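Local coordinates for protein poly-beta-hydroxybuterate polymerase (Cupriavidus necator, PDB 5T6O) that is a class I polyhydroxybutyrate synthase, seen here as its catalytic domain, and probably transfers hydroxybutyryl units from coenzyme A to a growing polyester chain, at residues Tyr50-Leu55 and Leu116-Gly121; Leu149-Asp154 and Ala288-Ala293; Ala191-Phe196 and Asp280-Trp285. The protein carries 1 engineered substitution. One frame throughout, in Å; residues are numbered along the deposited sequence.

Interactions 1 and 3 carry parts of the probable active site of an alpha/beta hydrolase fold, and interaction 2 adjoins interaction 3. Interaction 1 contains the bend bearing Ala-119, engineered in place of the natural Cys, and interaction 3 contains Asp-280, which bonds to His-308; their centres lie 13 Å apart. Ile-309, next to that histidine, touches Ile-52 and Phe-118 of interaction 1 and Phe-194 of interaction 3. Interaction 2 is more peripheral, its centre 19 Å from that of interaction 1, but it meets interaction 3 directly where Leu-149 CD2 lies 3.7 Å from Val-283 CG1. The sulfate bound at Trp-285 is remote from Ala-119.

Interaction 1: Tyr50-Leu55 and Leu116-Gly121; sequences YYILDL and LGFAVG. Engineered in segment 116-121: Ala-119 (natural residue Cys).
The ring of Phe-118 reaches out from the end of strand 113-118 and meets two aliphatic branches of the 3-10 turn at residues 50-53. Its CE2 atom lies 3.7 Å from Ile-52 CG2, the two side chains crossing at about a right angle. On the neighbouring ring atom, Phe-118 CD2, the methyl Leu-53 CD2 settles at 4.1 Å. Both branches approach the ring obliquely. All the touching atoms are carbon, so the contact rests on shape and on the exclusion of water, for which a large flat hydrocarbon and two branched ones are well suited. Phe-118 spans the gap because its CG is anti to the backbone N (chi1 174°), which extends the ring away from the strand toward the turn. Beneath one face of the same ring sits Ala-119 CB, 4.1 Å from the plane and over the ring centre.

Further out, the turn is closed by Leu-53 N donating to Tyr-50 O at 2.9 Å, which presents Ile-52 and Leu-53 side by side. Ile-309 of helix 308-312 packs on both Ile-52 and Phe-118, while Trp-225 covers Ile-52 from helix 220-227.

After Phe-118 the chain bends sharply: Ala-119, an engineered residue that is Cys in nature, has a positive phi of 59° and serves as N-cap of helix 120-134. Glycines suit the bend, since a CB on Gly-117 would run into Gly-121 O, and one on Gly-121 into Phe-118 O. This tight strand-turn-helix has the form of the nucleophile elbow of the alpha/beta hydrolase fold, Gly-X-nucleophile-X-Gly, in which the natural Cys would probably be the nucleophile.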
ATOM      1  N   TYR A  50       0.979  21.401 -25.295  1.00 22.71           N
ATOM      2  CA  TYR A  50       2.136  21.936 -24.574  1.00 26.43           C
ATOM      3  C   TYR A  50       1.767  22.948 -23.501  1.00 26.47           C
ATOM      4  O   TYR A  50       2.555  23.151 -22.568  1.00 25.82           O
ATOM      5  CB  TYR A  50       3.115  22.598 -25.547  1.00 26.54           C
ATOM      6  CG  TYR A  50       2.746  24.002 -25.989  1.00 26.30           C
ATOM      7  CD1 TYR A  50       3.061  25.117 -25.201  1.00 25.56           C
ATOM      8  CD2 TYR A  50       2.107  24.219 -27.204  1.00 27.15           C
ATOM      9  CE1 TYR A  50       2.720  26.389 -25.603  1.00 25.67           C
ATOM     10  CE2 TYR A  50       1.773  25.490 -27.616  1.00 27.65           C
ATOM     11  CZ  TYR A  50       2.089  26.572 -26.811  1.00 24.67           C
ATOM     12  OH  TYR A  50       1.761  27.834 -27.233  1.00 26.26           O
ATOM     13  N   TYR A  51       0.619  23.612 -23.628  1.00 25.27           N
ATOM     14  CA  TYR A  51       0.402  24.852 -22.896  1.00 23.80           C
ATOM     15  C   TYR A  51       0.097  24.636 -21.420  1.00 22.37           C
ATOM     16  O   TYR A  51      -0.109  25.622 -20.702  1.00 23.96           O
ATOM     17  CB  TYR A  51      -0.703  25.675 -23.564  1.00 23.10           C
ATOM     18  CG  TYR A  51      -2.070  25.037 -23.618  1.00 24.57           C
ATOM     19  CD1 TYR A  51      -2.956  25.157 -22.546  1.00 25.73           C
ATOM     20  CD2 TYR A  51      -2.512  24.389 -24.768  1.00 21.86           C
ATOM     21  CE1 TYR A  51      -4.213  24.601 -22.596  1.00 24.61           C
ATOM     22  CE2 TYR A  51      -3.790  23.830 -24.828  1.00 21.37           C
ATOM     23  CZ  TYR A  51      -4.627  23.939 -23.740  1.00 25.10           C
ATOM     24  OH  TYR A  51      -5.887  23.387 -23.779  1.00 27.25           O
ATOM     25  N   ILE A  52       0.098  23.387 -20.938  1.00 22.67           N
ATOM     26  CA  ILE A  52       0.219  23.197 -19.495  1.00 21.65           C
ATOM     27  C   ILE A  52       1.463  23.919 -18.980  1.00 24.50           C
ATOM     28  O   ILE A  52       1.498  24.366 -17.828  1.00 25.26           O
ATOM     29  CB  ILE A  52       0.243  21.688 -19.133  1.00 25.36           C
ATOM     30  CG1 ILE A  52       0.132  21.484 -17.613  1.00 26.65           C
ATOM     31  CG2 ILE A  52       1.520  21.014 -19.662  1.00 24.85           C
ATOM     32  CD1 ILE A  52      -1.075  22.140 -16.988  1.00 24.21           C
ATOM     33  N   LEU A  53       2.475  24.088 -19.835  1.00 22.89           N
ATOM     34  CA  LEU A  53       3.704  24.795 -19.474  1.00 22.72           C
ATOM     35  C   LEU A  53       3.620  26.296 -19.699  1.00 23.61           C
ATOM     36  O   LEU A  53       4.556  27.007 -19.329  1.00 23.25           O
ATOM     37  CB  LEU A  53       4.886  24.247 -20.279  1.00 24.74           C
ATOM     38  CG  LEU A  53       5.161  22.757 -20.075  1.00 28.07           C
ATOM     39  CD1 LEU A  53       6.341  22.327 -20.901  1.00 29.62           C
ATOM     40  CD2 LEU A  53       5.408  22.488 -18.589  1.00 26.69           C
ATOM     41  N   ASP A  54       2.545  26.789 -20.314  1.00 22.87           N
ATOM     42  CA  ASP A  54       2.340  28.232 -20.518  1.00 22.44           C
ATOM     43  C   ASP A  54       0.854  28.521 -20.311  1.00 27.10           C
ATOM     44  O   ASP A  54       0.167  29.038 -21.180  1.00 26.79           O
ATOM     45  CB  ASP A  54       2.803  28.669 -21.911  1.00 22.46           C
ATOM     46  CG  ASP A  54       2.619  30.174 -22.151  1.00 28.84           C
ATOM     47  OD1 ASP A  54       2.709  30.944 -21.179  1.00 26.87           O
ATOM     48  OD2 ASP A  54       2.375  30.585 -23.310  1.00 27.14           O
ATOM     49  N   LEU A  55       0.339  28.138 -19.140  1.00 24.39           N
ATOM     50  CA  LEU A  55      -1.107  28.048 -18.965  1.00 27.55           C
ATOM     51  C   LEU A  55      -1.737  29.435 -18.913  1.00 33.88           C
ATOM     52  O   LEU A  55      -2.157  29.964 -19.944  1.00 38.33           O
ATOM     53  CB  LEU A  55      -1.429  27.216 -17.711  1.00 25.15           C
ATOM     54  CG  LEU A  55      -2.889  26.779 -17.544  1.00 29.36           C
ATOM     55  CD1 LEU A  55      -3.439  26.102 -18.806  1.00 29.63           C
ATOM     56  CD2 LEU A  55      -3.031  25.850 -16.334  1.00 30.66           C
ATOM     57  N   LEU A 116      14.753  20.612 -21.805  1.00 23.73           N
ATOM     58  CA  LEU A 116      13.801  20.252 -20.768  1.00 23.81           C
ATOM     59  C   LEU A 116      12.748  19.342 -21.385  1.00 23.06           C
ATOM     60  O   LEU A 116      12.328  19.544 -22.531  1.00 23.87           O
ATOM     61  CB  LEU A 116      13.136  21.501 -20.147  1.00 24.24           C
ATOM     62  CG  LEU A 116      11.946  21.345 -19.187  1.00 26.55           C
ATOM     63  CD1 LEU A 116      11.852  22.579 -18.276  1.00 24.68           C
ATOM     64  CD2 LEU A 116      10.603  21.136 -19.916  1.00 24.65           C
ATOM     65  N   GLY A 117      12.340  18.332 -20.630  1.00 23.87           N
ATOM     66  CA  GLY A 117      11.180  17.540 -20.987  1.00 24.11           C
ATOM     67  C   GLY A 117      10.213  17.497 -19.823  1.00 24.55           C
ATOM     68  O   GLY A 117      10.605  17.615 -18.665  1.00 27.50           O
ATOM     69  N   PHE A 118       8.926  17.349 -20.152  1.00 21.18           N
ATOM     70  CA  PHE A 118       7.868  17.199 -19.151  1.00 21.07           C
ATOM     71  C   PHE A 118       7.048  15.967 -19.500  1.00 25.90           C
ATOM     72  O   PHE A 118       6.554  15.855 -20.625  1.00 23.50           O
ATOM     73  CB  PHE A 118       6.966  18.439 -19.096  1.00 21.78           C
ATOM     74  CG  PHE A 118       5.763  18.273 -18.186  1.00 25.30           C
ATOM     75  CD1 PHE A 118       5.926  17.865 -16.873  1.00 30.04           C
ATOM     76  CD2 PHE A 118       4.482  18.542 -18.638  1.00 28.25           C
ATOM     77  CE1 PHE A 118       4.842  17.722 -16.029  1.00 26.53           C
ATOM     78  CE2 PHE A 118       3.386  18.392 -17.798  1.00 27.82           C
ATOM     79  CZ  PHE A 118       3.566  17.985 -16.491  1.00 26.20           C
ATOM     80  N   ALA A 119       6.921  15.038 -18.551  1.00 23.68           N
ATOM     81  CA  ALA A 119       6.072  13.839 -18.726  1.00 22.55           C
ATOM     82  C   ALA A 119       6.594  13.070 -19.937  1.00 21.92           C
ATOM     83  O   ALA A 119       7.813  12.868 -20.051  1.00 23.31           O
ATOM     84  CB  ALA A 119       4.616  14.256 -18.802  1.00 22.85           C
ATOM     85  N   VAL A 120       5.739  12.640 -20.870  1.00 25.51           N
ATOM     86  CA  VAL A 120       6.267  11.861 -21.986  1.00 22.09           C
ATOM     87  C   VAL A 120       7.243  12.683 -22.833  1.00 26.83           C
ATOM     88  O   VAL A 120       8.113  12.109 -23.496  1.00 25.86           O
ATOM     89  CB  VAL A 120       5.128  11.272 -22.854  1.00 20.23           C
ATOM     90  CG1 VAL A 120       4.418  12.357 -23.658  1.00 23.35           C
ATOM     91  CG2 VAL A 120       5.700  10.197 -23.770  1.00 22.85           C
ATOM     92  N   GLY A 121       7.145  14.023 -22.798  1.00 23.46           N
ATOM     93  CA  GLY A 121       8.182  14.840 -23.418  1.00 22.22           C
ATOM     94  C   GLY A 121       9.565  14.543 -22.866  1.00 24.46           C
ATOM     95  O   GLY A 121      10.558  14.585 -23.601  1.00 24.11           O
TER

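Interaction 2: Leu149-Asp154 and Ala288-Ala293; sequences LLDFAD and AYASTA
A chi1 of -176° turns the carboxylate of Asp-151 away from its own backbone N and lays the side chain against Ala-290, while a chi1 of -61° in Ser-291 brings OG beside Leu-150. These pairs join an Asx turn, in the loop that follows strand 140-146 of the alpha/beta hydrolase sheet, to Ala-290 and Ser-291, where the chain runs on from helix 285-289 into a 3-10 turn.

Asp-151 CB and Ala-290 CB meet at 3.8 Å; with the CA atoms of Asp-151 and Ala-290 only 6.2 Å apart, a small alanine suits the place. Alongside, the branched end of Leu-150 brings CD1 within 3.5 Å of Ser-291 OG, a contact between a methyl and a hydroxyl oxygen.

The polar link across the contact is made by two waters. One accepts from Asp-151 N at 2.8 Å and also bonds to Ser-291 OG. The other donates to Asp-151 OD2 at 2.7 Å and to Ala-290 O, tying the carboxylate to a backbone carbonyl.

An aspartate fits here because its two oxygens divide the labour: OD2 faces the water, and OD1 holds the loop's own shape with help from Asn-248 ND2. In the Asx turn itself, Ala-153 N donates to Asp-151 OD1 over 3.0 Å with an N-H...O angle of 160°, arriving on the anti side of the carboxylate and somewhat out of its plane.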
ATOM      1  N   LEU A 149       8.883   9.631 -16.713  1.00 23.04           N
ATOM      2  CA  LEU A 149       9.122   8.205 -16.537  1.00 25.08           C
ATOM      3  C   LEU A 149      10.220   7.761 -17.495  1.00 26.97           C
ATOM      4  O   LEU A 149      10.115   7.970 -18.708  1.00 28.13           O
ATOM      5  CB  LEU A 149       7.845   7.402 -16.783  1.00 25.03           C
ATOM      6  CG  LEU A 149       6.755   7.578 -15.726  1.00 25.23           C
ATOM      7  CD1 LEU A 149       5.438   6.921 -16.197  1.00 30.63           C
ATOM      8  CD2 LEU A 149       7.219   6.992 -14.391  1.00 25.90           C
ATOM      9  N   LEU A 150      11.285   7.184 -16.943  1.00 25.94           N
ATOM     10  CA  LEU A 150      12.246   6.400 -17.704  1.00 26.21           C
ATOM     11  C   LEU A 150      12.214   4.935 -17.296  1.00 30.41           C
ATOM     12  O   LEU A 150      12.199   4.037 -18.158  1.00 27.31           O
ATOM     13  CB  LEU A 150      13.664   6.965 -17.515  1.00 31.52           C
ATOM     14  CG  LEU A 150      13.890   8.411 -17.960  1.00 28.26           C
ATOM     15  CD1 LEU A 150      15.345   8.816 -17.702  1.00 24.35           C
ATOM     16  CD2 LEU A 150      13.501   8.629 -19.428  1.00 28.42           C
ATOM     17  N   ASP A 151      12.187   4.676 -15.989  1.00 28.25           N
ATOM     18  CA  ASP A 151      11.935   3.347 -15.436  1.00 31.99           C
ATOM     19  C   ASP A 151      10.454   3.269 -15.094  1.00 28.17           C
ATOM     20  O   ASP A 151       9.969   4.014 -14.238  1.00 28.06           O
ATOM     21  CB  ASP A 151      12.809   3.108 -14.201  1.00 30.50           C
ATOM     22  CG  ASP A 151      12.682   1.701 -13.630  1.00 36.68           C
ATOM     23  OD1 ASP A 151      11.709   0.971 -13.941  1.00 34.84           O
ATOM     24  OD2 ASP A 151      13.574   1.334 -12.837  1.00 35.93           O
ATOM     25  N   PHE A 152       9.727   2.386 -15.780  1.00 25.81           N
ATOM     26  CA  PHE A 152       8.281   2.307 -15.648  1.00 29.73           C
ATOM     27  C   PHE A 152       7.846   1.208 -14.680  1.00 29.82           C
ATOM     28  O   PHE A 152       6.664   0.839 -14.654  1.00 29.55           O
ATOM     29  CB  PHE A 152       7.636   2.106 -17.036  1.00 31.23           C
ATOM     30  CG  PHE A 152       7.728   3.325 -17.946  1.00 29.12           C
ATOM     31  CD1 PHE A 152       8.952   3.738 -18.463  1.00 26.52           C
ATOM     32  CD2 PHE A 152       6.589   4.033 -18.303  1.00 30.44           C
ATOM     33  CE1 PHE A 152       9.042   4.855 -19.295  1.00 26.31           C
ATOM     34  CE2 PHE A 152       6.665   5.158 -19.139  1.00 26.87           C
ATOM     35  CZ  PHE A 152       7.889   5.561 -19.636  1.00 26.28           C
ATOM     36  N   ALA A 153       8.769   0.688 -13.870  1.00 32.21           N
ATOM     37  CA  ALA A 153       8.405  -0.347 -12.910  1.00 37.11           C
ATOM     38  C   ALA A 153       7.293   0.140 -11.988  1.00 39.03           C
ATOM     39  O   ALA A 153       7.255   1.307 -11.593  1.00 36.92           O
ATOM     40  CB  ALA A 153       9.627  -0.768 -12.087  1.00 34.41           C
ATOM     41  N   ASP A 154       6.362  -0.761 -11.675  1.00 40.56           N
ATOM     42  CA  ASP A 154       5.316  -0.529 -10.677  1.00 51.66           C
ATOM     43  C   ASP A 154       4.334   0.566 -11.084  1.00 50.69           C
ATOM     44  O   ASP A 154       3.758   1.241 -10.224  1.00 44.66           O
ATOM     45  CB  ASP A 154       5.926  -0.205  -9.310  1.00 60.33           C
ATOM     46  CG  ASP A 154       6.933  -1.241  -8.870  1.00 70.66           C
ATOM     47  OD1 ASP A 154       6.633  -2.447  -9.002  1.00 72.18           O
ATOM     48  OD2 ASP A 154       8.028  -0.851  -8.414  1.00 77.90           O
ATOM     49  N   ALA A 288       9.954   8.529 -10.833  1.00 26.54           N
ATOM     50  CA  ALA A 288      10.870   9.568 -11.291  1.00 29.99           C
ATOM     51  C   ALA A 288      12.237   9.408 -10.644  1.00 25.38           C
ATOM     52  O   ALA A 288      13.267   9.525 -11.317  1.00 30.59           O
ATOM     53  CB  ALA A 288      10.304  10.954 -10.987  1.00 28.72           C
ATOM     54  N   TYR A 289      12.263   9.122  -9.335  1.00 22.82           N
ATOM     55  CA  TYR A 289      13.539   8.994  -8.633  1.00 26.82           C
ATOM     56  C   TYR A 289      14.380   7.869  -9.212  1.00 29.06           C
ATOM     57  O   TYR A 289      15.617   7.943  -9.199  1.00 31.52           O
ATOM     58  CB  TYR A 289      13.306   8.755  -7.143  1.00 27.68           C
ATOM     59  CG  TYR A 289      14.587   8.737  -6.341  1.00 33.17           C
ATOM     60  CD1 TYR A 289      15.182   9.923  -5.940  1.00 32.10           C
ATOM     61  CD2 TYR A 289      15.202   7.539  -5.994  1.00 28.14           C
ATOM     62  CE1 TYR A 289      16.353   9.926  -5.218  1.00 29.79           C
ATOM     63  CE2 TYR A 289      16.392   7.528  -5.268  1.00 27.98           C
ATOM     64  CZ  TYR A 289      16.954   8.734  -4.883  1.00 32.98           C
ATOM     65  OH  TYR A 289      18.124   8.767  -4.163  1.00 29.89           O
ATOM     66  N   ALA A 290      13.727   6.810  -9.703  1.00 27.14           N
ATOM     67  CA  ALA A 290      14.441   5.691 -10.294  1.00 29.27           C
ATOM     68  C   ALA A 290      15.320   6.111 -11.471  1.00 28.44           C
ATOM     69  O   ALA A 290      16.248   5.374 -11.824  1.00 30.97           O
ATOM     70  CB  ALA A 290      13.446   4.611 -10.726  1.00 29.68           C
ATOM     71  N   SER A 291      15.062   7.273 -12.089  1.00 26.85           N
ATOM     72  CA  SER A 291      15.980   7.762 -13.116  1.00 30.31           C
ATOM     73  C   SER A 291      17.390   7.976 -12.580  1.00 33.46           C
ATOM     74  O   SER A 291      18.342   7.942 -13.365  1.00 26.67           O
ATOM     75  CB  SER A 291      15.468   9.069 -13.728  1.00 28.36           C
ATOM     76  OG  SER A 291      14.209   8.875 -14.354  1.00 29.22           O
ATOM     77  N   THR A 292      17.558   8.194 -11.269  1.00 30.46           N
ATOM     78  CA  THR A 292      18.901   8.432 -10.746  1.00 27.36           C
ATOM     79  C   THR A 292      19.788   7.199 -10.844  1.00 27.01           C
ATOM     80  O   THR A 292      21.012   7.316 -10.720  1.00 32.73           O
ATOM     81  CB  THR A 292      18.870   8.887  -9.280  1.00 34.26           C
ATOM     82  OG1 THR A 292      18.254   7.878  -8.469  1.00 35.54           O
ATOM     83  CG2 THR A 292      18.118  10.202  -9.128  1.00 26.53           C
ATOM     84  N   ALA A 293      19.206   6.028 -11.048  1.00 32.77           N
ATOM     85  CA  ALA A 293      19.985   4.807 -11.200  1.00 34.45           C
ATOM     86  C   ALA A 293      20.433   4.567 -12.634  1.00 34.37           C
ATOM     87  O   ALA A 293      21.226   3.650 -12.869  1.00 33.52           O
ATOM     88  CB  ALA A 293      19.170   3.601 -10.719  1.00 38.90           C
TER
HETATM   89  O   HOH W   1      12.248   6.883 -14.202  1.00 27.20           O
HETATM   90  O   HOH W   2      15.966   2.491 -12.190  1.00 31.77           O

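Interaction 3: Ala191-Phe196 and Asp280-Trp285; sequences ANTFSF and DHIVPW. With SO4 (sulfate ion), chain B.
Over one face of the Phe-194 ring lies the terminal methyl of Ile-282, its CD1 3.8 Å from the ring centroid and 22° off the ring normal, a CH-pi contact displaced toward the rim at CD2. Phe-161 of a neighbouring subunit also meets the Phe-194 ring, with planes about 15° apart, so this phenylalanine belongs to a subunit interface. The indole of Trp-285 takes a sulfate at its edge: NE1 donates in plane to O4 at 3.1 Å. The sulfate, probably from the crystallisation liquor, is also hydrogen-bonded to Arg-278 NH2.

The CG1-CD1 arm of Ile-282 also touches Thr-193, whose CG2 is 4.2 Å from Ile-282 CD1; Thr-193 OG1 is bonded instead to Asn-48. Close by, Asp-280 OD1 accepts from Ile-282 N at 2.9 Å in an Asx turn, extended by Val-283 N to an Asx motif, both donors reaching it from the same face.

The side chain of Ile-282 thus meets its partners through apolar and CH-pi contacts, while the backbone N-H groups of Ile-282 and Val-283 hold the Asp-280 carboxylate and would steady OD2 for its bond to His-308 ND1, consistent with the Asp-His pair of an alpha/beta hydrolase catalytic triad.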
ATOM      1  N   ALA A 191      -6.134  10.735 -26.644  1.00 24.20           N
ATOM      2  CA  ALA A 191      -5.327  10.607 -25.435  1.00 28.83           C
ATOM      3  C   ALA A 191      -5.473  11.847 -24.575  1.00 29.17           C
ATOM      4  O   ALA A 191      -5.573  12.964 -25.087  1.00 26.26           O
ATOM      5  CB  ALA A 191      -3.839  10.412 -25.747  1.00 27.77           C
ATOM      6  N   ASN A 192      -5.476  11.646 -23.260  1.00 23.64           N
ATOM      7  CA  ASN A 192      -5.325  12.754 -22.334  1.00 23.87           C
ATOM      8  C   ASN A 192      -4.469  12.276 -21.172  1.00 25.23           C
ATOM      9  O   ASN A 192      -4.117  11.100 -21.073  1.00 24.86           O
ATOM     10  CB  ASN A 192      -6.682  13.290 -21.880  1.00 25.55           C
ATOM     11  CG  ASN A 192      -7.527  12.233 -21.225  1.00 30.30           C
ATOM     12  OD1 ASN A 192      -7.031  11.414 -20.468  1.00 30.61           O
ATOM     13  ND2 ASN A 192      -8.810  12.229 -21.539  1.00 31.91           N
ATOM     14  N   THR A 193      -4.124  13.208 -20.287  1.00 24.61           N
ATOM     15  CA  THR A 193      -3.131  12.921 -19.265  1.00 22.57           C
ATOM     16  C   THR A 193      -3.742  12.185 -18.081  1.00 20.36           C
ATOM     17  O   THR A 193      -3.240  11.134 -17.669  1.00 24.17           O
ATOM     18  CB  THR A 193      -2.482  14.226 -18.789  1.00 29.05           C
ATOM     19  OG1 THR A 193      -1.813  14.850 -19.889  1.00 26.52           O
ATOM     20  CG2 THR A 193      -1.479  13.953 -17.678  1.00 24.48           C
ATOM     21  N   PHE A 194      -4.822  12.727 -17.517  1.00 22.71           N
ATOM     22  CA  PHE A 194      -5.335  12.147 -16.282  1.00 27.31           C
ATOM     23  C   PHE A 194      -6.044  10.824 -16.511  1.00 31.66           C
ATOM     24  O   PHE A 194      -6.141  10.029 -15.573  1.00 28.89           O
ATOM     25  CB  PHE A 194      -6.234  13.157 -15.570  1.00 25.63           C
ATOM     26  CG  PHE A 194      -5.444  14.169 -14.796  1.00 28.10           C
ATOM     27  CD1 PHE A 194      -4.876  15.257 -15.436  1.00 31.64           C
ATOM     28  CD2 PHE A 194      -5.193  13.983 -13.445  1.00 32.32           C
ATOM     29  CE1 PHE A 194      -4.113  16.171 -14.726  1.00 31.17           C
ATOM     30  CE2 PHE A 194      -4.431  14.896 -12.724  1.00 33.45           C
ATOM     31  CZ  PHE A 194      -3.885  15.985 -13.368  1.00 29.26           C
ATOM     32  N   SER A 195      -6.487  10.541 -17.738  1.00 28.73           N
ATOM     33  CA  SER A 195      -7.064   9.237 -18.043  1.00 27.80           C
ATOM     34  C   SER A 195      -6.240   8.457 -19.071  1.00 29.03           C
ATOM     35  O   SER A 195      -6.783   7.608 -19.786  1.00 24.03           O
ATOM     36  CB  SER A 195      -8.512   9.392 -18.515  1.00 27.17           C
ATOM     37  OG  SER A 195      -9.307   9.999 -17.496  1.00 29.05           O
ATOM     38  N   PHE A 196      -4.927   8.708 -19.156  1.00 30.49           N
ATOM     39  CA  PHE A 196      -4.124   7.950 -20.114  1.00 31.60           C
ATOM     40  C   PHE A 196      -4.149   6.449 -19.830  1.00 30.82           C
ATOM     41  O   PHE A 196      -4.068   5.639 -20.762  1.00 31.17           O
ATOM     42  CB  PHE A 196      -2.666   8.421 -20.157  1.00 27.72           C
ATOM     43  CG  PHE A 196      -1.871   7.725 -21.230  1.00 27.07           C
ATOM     44  CD1 PHE A 196      -2.182   7.931 -22.563  1.00 28.17           C
ATOM     45  CD2 PHE A 196      -0.896   6.795 -20.909  1.00 35.36           C
ATOM     46  CE1 PHE A 196      -1.490   7.271 -23.569  1.00 30.48           C
ATOM     47  CE2 PHE A 196      -0.202   6.127 -21.905  1.00 30.75           C
ATOM     48  CZ  PHE A 196      -0.499   6.379 -23.241  1.00 30.24           C
ATOM     49  N   ASP A 280       1.963  12.717  -6.722  1.00 24.70           N
ATOM     50  CA  ASP A 280       1.692  12.442  -8.130  1.00 26.51           C
ATOM     51  C   ASP A 280       1.445  10.948  -8.295  1.00 28.99           C
ATOM     52  O   ASP A 280       2.327  10.142  -7.995  1.00 28.99           O
ATOM     53  CB  ASP A 280       2.891  12.906  -8.961  1.00 27.76           C
ATOM     54  CG  ASP A 280       2.640  12.883 -10.458  1.00 27.09           C
ATOM     55  OD1 ASP A 280       1.689  12.220 -10.922  1.00 26.20           O
ATOM     56  OD2 ASP A 280       3.431  13.537 -11.173  1.00 25.59           O
ATOM     57  N   HIS A 281       0.251  10.573  -8.758  1.00 27.19           N
ATOM     58  CA  HIS A 281      -0.068   9.166  -8.994  1.00 31.65           C
ATOM     59  C   HIS A 281      -0.146   8.829 -10.471  1.00 33.43           C
ATOM     60  O   HIS A 281      -0.501   7.703 -10.827  1.00 34.59           O
ATOM     61  CB  HIS A 281      -1.363   8.802  -8.282  1.00 33.77           C
ATOM     62  CG  HIS A 281      -1.262   8.975  -6.802  1.00 37.36           C
ATOM     63  ND1 HIS A 281      -0.347   8.279  -6.041  1.00 45.35           N
ATOM     64  CD2 HIS A 281      -1.903   9.810  -5.954  1.00 40.31           C
ATOM     65  CE1 HIS A 281      -0.451   8.655  -4.779  1.00 47.93           C
ATOM     66  NE2 HIS A 281      -1.390   9.582  -4.699  1.00 49.45           N
ATOM     67  N   ILE A 282       0.184   9.779 -11.330  1.00 27.95           N
ATOM     68  CA  ILE A 282       0.365   9.523 -12.753  1.00 28.83           C
ATOM     69  C   ILE A 282       1.816   9.179 -13.057  1.00 30.23           C
ATOM     70  O   ILE A 282       2.110   8.210 -13.764  1.00 29.73           O
ATOM     71  CB  ILE A 282      -0.126  10.753 -13.546  1.00 30.92           C
ATOM     72  CG1 ILE A 282      -1.638  10.896 -13.372  1.00 35.37           C
ATOM     73  CG2 ILE A 282       0.233  10.647 -15.012  1.00 28.69           C
ATOM     74  CD1 ILE A 282      -2.198  12.144 -13.976  1.00 43.12           C
ATOM     75  N   VAL A 283       2.736   9.953 -12.492  1.00 25.93           N
ATOM     76  CA  VAL A 283       4.162   9.646 -12.465  1.00 26.14           C
ATOM     77  C   VAL A 283       4.552   9.556 -10.991  1.00 27.13           C
ATOM     78  O   VAL A 283       4.884  10.587 -10.388  1.00 25.14           O
ATOM     79  CB  VAL A 283       4.977  10.720 -13.210  1.00 26.05           C
ATOM     80  CG1 VAL A 283       6.470  10.427 -13.154  1.00 26.11           C
ATOM     81  CG2 VAL A 283       4.514  10.856 -14.670  1.00 24.92           C
ATOM     82  N   PRO A 284       4.499   8.375 -10.362  1.00 25.56           N
ATOM     83  CA  PRO A 284       4.895   8.272  -8.950  1.00 24.78           C
ATOM     84  C   PRO A 284       6.263   8.898  -8.723  1.00 25.65           C
ATOM     85  O   PRO A 284       7.172   8.744  -9.539  1.00 27.55           O
ATOM     86  CB  PRO A 284       4.927   6.757  -8.702  1.00 29.33           C
ATOM     87  CG  PRO A 284       3.896   6.209  -9.677  1.00 28.79           C
ATOM     88  CD  PRO A 284       4.046   7.081 -10.910  1.00 30.20           C
ATOM     89  N   TRP A 285       6.414   9.621  -7.610  1.00 28.40           N
ATOM     90  CA  TRP A 285       7.685  10.310  -7.406  1.00 26.61           C
ATOM     91  C   TRP A 285       8.825   9.315  -7.265  1.00 27.38           C
ATOM     92  O   TRP A 285       9.948   9.595  -7.696  1.00 27.34           O
ATOM     93  CB  TRP A 285       7.618  11.266  -6.201  1.00 26.63           C
ATOM     94  CG  TRP A 285       7.856  10.673  -4.821  1.00 27.43           C
ATOM     95  CD1 TRP A 285       6.904  10.271  -3.933  1.00 30.14           C
ATOM     96  CD2 TRP A 285       9.125  10.468  -4.170  1.00 26.10           C
ATOM     97  NE1 TRP A 285       7.497   9.815  -2.776  1.00 28.05           N
ATOM     98  CE2 TRP A 285       8.859   9.917  -2.899  1.00 25.64           C
ATOM     99  CE3 TRP A 285      10.453  10.691  -4.540  1.00 25.54           C
ATOM    100  CZ2 TRP A 285       9.870   9.591  -1.997  1.00 29.53           C
ATOM    101  CZ3 TRP A 285      11.465  10.365  -3.638  1.00 26.83           C
ATOM    102  CH2 TRP A 285      11.165   9.822  -2.386  1.00 30.27           C
TER
HETATM  103  S   SO4 B 601       5.497   8.777   0.539  1.00 59.50           S
HETATM  104  O1  SO4 B 601       6.238   9.171   1.735  1.00 64.49           O
HETATM  105  O2  SO4 B 601       4.440   7.847   0.937  1.00 67.24           O
HETATM  106  O3  SO4 B 601       4.886   9.952  -0.084  1.00 57.87           O
HETATM  107  O4  SO4 B 601       6.410   8.122  -0.402  1.00 45.10           O